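Local atomic coordinates of SAM dependent methyltransferase (Aquifex aeolicus, PDB entry 3DH0), a protein that binds S-adenosylmethionine and probably acts as a methyltransferase that transfers the methyl group of this cofactor. Residues A[46-52]-A[77-82]. Residues are numbered along the deposited sequence; the frame is centred on the assembly and turned at random.
Sequences TGAGFYL and YAWEKV. With SAM (S-adenosylmethionine), chain C.
Ala48 and Gly49 meet Tyr77, Ala78 and Lys81 where the glycine-rich loop of a Rossmann-like methyltransferase, following strand 40-43, packs against helix 72-85. Ala48 CB lies 3.6 Å from Tyr77 CE2, while Ala48 O sits in the plane of that ring at its edge. With CG anti to the backbone N (chi1 -173°), the ring passes beside the Ala48 methyl, and its hydroxyl hydrogen-bonds to Asp16 and Lys13. Ala48 O also receives a CA-H...O contact from Ala78 CA at 3.6 Å. The methyl of Ala78 suits this close approach, reaching Gly47 O at 3.8 Å. Leu52 CD1 touches Val82 CG1 at 4.2 Å. Lys81, bent at chi2 and chi3, lays its CE beside the carbonyls of Ala48 and Gly49 and carries NZ to a salt bridge with Asp16.

Glycines fit the loop: Gly47 has positive phi at the second position of a type II' turn from Thr46 to Gly49, and a CB on Gly49 would jam against Ala48 O; side chains would probably also crowd the cofactor at Gly47, and Ala78 and Leu52 at Gly49. On the cofactor side, Phe50 puts CD2 over one face of the Tyr51 ring, and Phe24 meets that ring too; an alanine in place of Tyr51 would probably open a gap there and let the Phe50 ring turn more freely. Gly47 N hydrogen-bonds to OD2 of Asp69, which itself binds S-adenosylmethionine through OD1.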
loop_
_atom_site.group_PDB
_atom_site.type_symbol
_atom_site.label_atom_id
_atom_site.label_comp_id
_atom_site.label_asym_id
_atom_site.label_seq_id
_atom_site.Cartn_x
_atom_site.Cartn_y
_atom_site.Cartn_z
ATOM N N THR A 46 0.230 -3.450 5.275
ATOM C CA THR A 46 1.518 -4.113 5.261
ATOM C C THR A 46 1.438 -5.640 5.290
ATOM O O THR A 46 2.299 -6.316 4.736
ATOM C CB THR A 46 2.398 -3.605 6.402
ATOM O OG1 THR A 46 3.767 -3.798 6.049
ATOM C CG2 THR A 46 2.108 -4.356 7.682
ATOM N N GLY A 47 0.405 -6.175 5.928
ATOM C CA GLY A 47 0.227 -7.614 5.995
ATOM C C GLY A 47 1.418 -8.407 6.498
ATOM O O GLY A 47 1.810 -8.296 7.654
ATOM N N ALA A 48 1.991 -9.228 5.628
ATOM C CA ALA A 48 3.149 -10.028 5.993
ATOM C C ALA A 48 4.443 -9.213 5.857
ATOM O O ALA A 48 5.491 -9.615 6.338
ATOM C CB ALA A 48 3.210 -11.275 5.112
ATOM N N GLY A 49 4.346 -8.063 5.200
ATOM C CA GLY A 49 5.500 -7.212 4.991
ATOM C C GLY A 49 6.254 -7.652 3.756
ATOM O O GLY A 49 7.461 -7.443 3.650
ATOM N N PHE A 50 5.526 -8.261 2.820
ATOM C CA PHE A 50 6.095 -8.777 1.582
ATOM C C PHE A 50 6.864 -7.746 0.776
ATOM O O PHE A 50 8.028 -7.954 0.470
ATOM C CB PHE A 50 5.003 -9.388 0.710
ATOM C CG PHE A 50 5.524 -10.008 -0.547
ATOM C CD1 PHE A 50 6.305 -11.161 -0.496
ATOM C CD2 PHE A 50 5.276 -9.420 -1.784
ATOM C CE1 PHE A 50 6.836 -11.722 -1.663
ATOM C CE2 PHE A 50 5.802 -9.970 -2.962
ATOM C CZ PHE A 50 6.584 -11.123 -2.900
ATOM N N TYR A 51 6.218 -6.641 0.426
ATOM C CA TYR A 51 6.876 -5.588 -0.341
ATOM C C TYR A 51 7.815 -4.689 0.472
ATOM O O TYR A 51 8.451 -3.805 -0.077
ATOM C CB TYR A 51 5.828 -4.725 -1.037
ATOM C CG TYR A 51 5.052 -5.464 -2.090
ATOM C CD1 TYR A 51 5.672 -5.908 -3.253
ATOM C CD2 TYR A 51 3.705 -5.745 -1.921
ATOM C CE1 TYR A 51 4.967 -6.617 -4.216
ATOM C CE2 TYR A 51 2.991 -6.459 -2.889
ATOM C CZ TYR A 51 3.633 -6.886 -4.024
ATOM O OH TYR A 51 2.961 -7.595 -4.973
ATOM N N LEU A 52 7.916 -4.924 1.773
ATOM C CA LEU A 52 8.772 -4.106 2.626
ATOM C C LEU A 52 10.253 -4.094 2.243
ATOM O O LEU A 52 10.908 -3.051 2.296
ATOM C CB LEU A 52 8.598 -4.512 4.101
ATOM C CG LEU A 52 7.323 -3.991 4.803
ATOM C CD1 LEU A 52 7.304 -4.413 6.274
ATOM C CD2 LEU A 52 7.260 -2.478 4.692
ATOM N N TYR A 77 4.035 -10.203 12.610
ATOM C CA TYR A 77 4.652 -11.034 11.595
ATOM C C TYR A 77 5.595 -10.179 10.757
ATOM O O TYR A 77 6.738 -10.569 10.499
ATOM C CB TYR A 77 3.583 -11.642 10.693
ATOM C CG TYR A 77 4.125 -12.652 9.718
ATOM C CD1 TYR A 77 4.144 -14.013 10.028
ATOM C CD2 TYR A 77 4.617 -12.253 8.473
ATOM C CE1 TYR A 77 4.632 -14.945 9.123
ATOM C CE2 TYR A 77 5.107 -13.182 7.567
ATOM C CZ TYR A 77 5.109 -14.521 7.897
ATOM O OH TYR A 77 5.583 -15.434 6.994
ATOM N N ALA A 78 5.105 -9.017 10.329
ATOM C CA ALA A 78 5.897 -8.090 9.524
ATOM C C ALA A 78 7.101 -7.584 10.306
ATOM O O ALA A 78 8.170 -7.379 9.754
ATOM C CB ALA A 78 5.038 -6.911 9.084
ATOM N N TRP A 79 6.916 -7.384 11.600
ATOM C CA TRP A 79 7.991 -6.917 12.445
ATOM C C TRP A 79 9.113 -7.949 12.477
ATOM O O TRP A 79 10.267 -7.613 12.227
ATOM C CB TRP A 79 7.462 -6.661 13.854
ATOM C CG TRP A 79 8.506 -6.219 14.802
ATOM C CD1 TRP A 79 8.835 -6.806 15.980
ATOM C CD2 TRP A 79 9.394 -5.115 14.636
ATOM N NE1 TRP A 79 9.883 -6.138 16.562
ATOM C CE2 TRP A 79 10.244 -5.093 15.755
ATOM C CE3 TRP A 79 9.555 -4.140 13.644
ATOM C CZ2 TRP A 79 11.247 -4.137 15.914
ATOM C CZ3 TRP A 79 10.555 -3.184 13.798
ATOM C CH2 TRP A 79 11.387 -3.191 14.924
ATOM N N GLU A 80 8.779 -9.201 12.783
ATOM C CA GLU A 80 9.789 -10.241 12.840
ATOM C C GLU A 80 10.468 -10.324 11.482
ATOM O O GLU A 80 11.623 -10.710 11.362
ATOM C CB GLU A 80 9.174 -11.593 13.208
ATOM C CG GLU A 80 10.187 -12.728 13.120
ATOM C CD GLU A 80 9.779 -13.991 13.861
ATOM O OE1 GLU A 80 8.676 -14.529 13.597
ATOM O OE2 GLU A 80 10.574 -14.466 14.706
ATOM N N LYS A 81 9.746 -9.941 10.450
ATOM C CA LYS A 81 10.313 -9.970 9.127
ATOM C C LYS A 81 11.446 -8.968 9.001
ATOM O O LYS A 81 12.549 -9.332 8.620
ATOM C CB LYS A 81 9.243 -9.667 8.080
ATOM C CG LYS A 81 9.807 -9.120 6.783
ATOM C CD LYS A 81 9.717 -10.122 5.654
ATOM C CE LYS A 81 8.288 -10.268 5.185
ATOM N NZ LYS A 81 8.136 -11.373 4.218
ATOM N N VAL A 82 11.186 -7.704 9.321
ATOM C CA VAL A 82 12.230 -6.702 9.189
ATOM C C VAL A 82 13.475 -7.059 9.978
ATOM O O VAL A 82 14.593 -6.765 9.544
ATOM C CB VAL A 82 11.763 -5.285 9.627
ATOM C CG1 VAL A 82 10.403 -4.973 9.031
ATOM C CG2 VAL A 82 11.763 -5.178 11.128
HETATM N N SAM C . -0.142 -5.606 0.875
HETATM C CA SAM C . 0.244 -6.935 1.442
HETATM C C SAM C . 1.247 -7.622 0.544
HETATM O O SAM C . 1.602 -7.052 -0.488
HETATM O OXT SAM C . 1.650 -8.763 0.944
HETATM C CB SAM C . -0.995 -7.811 1.592
HETATM C CG SAM C . -2.085 -7.011 2.180
HETATM S SD SAM C . -3.712 -7.752 2.488
HETATM C CE SAM C . -4.361 -7.974 0.831
HETATM C "C5'" SAM C . -4.553 -6.389 3.145
HETATM C "C4'" SAM C . -4.187 -6.010 4.565
HETATM O "O4'" SAM C . -4.948 -4.837 4.827
HETATM C "C3'" SAM C . -4.727 -6.998 5.617
HETATM O "O3'" SAM C . -3.541 -7.628 6.181
HETATM C "C2'" SAM C . -5.386 -6.155 6.690
HETATM O "O2'" SAM C . -5.126 -6.443 8.048
HETATM C "C1'" SAM C . -5.057 -4.715 6.185
HETATM N N9 SAM C . -6.052 -3.684 6.408
HETATM C C8 SAM C . -7.420 -3.703 6.219
HETATM N N7 SAM C . -7.991 -2.576 6.509
HETATM C C5 SAM C . -6.944 -1.753 6.920
HETATM C C6 SAM C . -6.894 -0.399 7.361
HETATM N N6 SAM C . -8.007 0.361 7.457
HETATM N N1 SAM C . -5.660 0.140 7.700
HETATM C C2 SAM C . -4.571 -0.658 7.590
HETATM N N3 SAM C . -4.513 -1.932 7.187
HETATM C C4 SAM C . -5.740 -2.424 6.862
#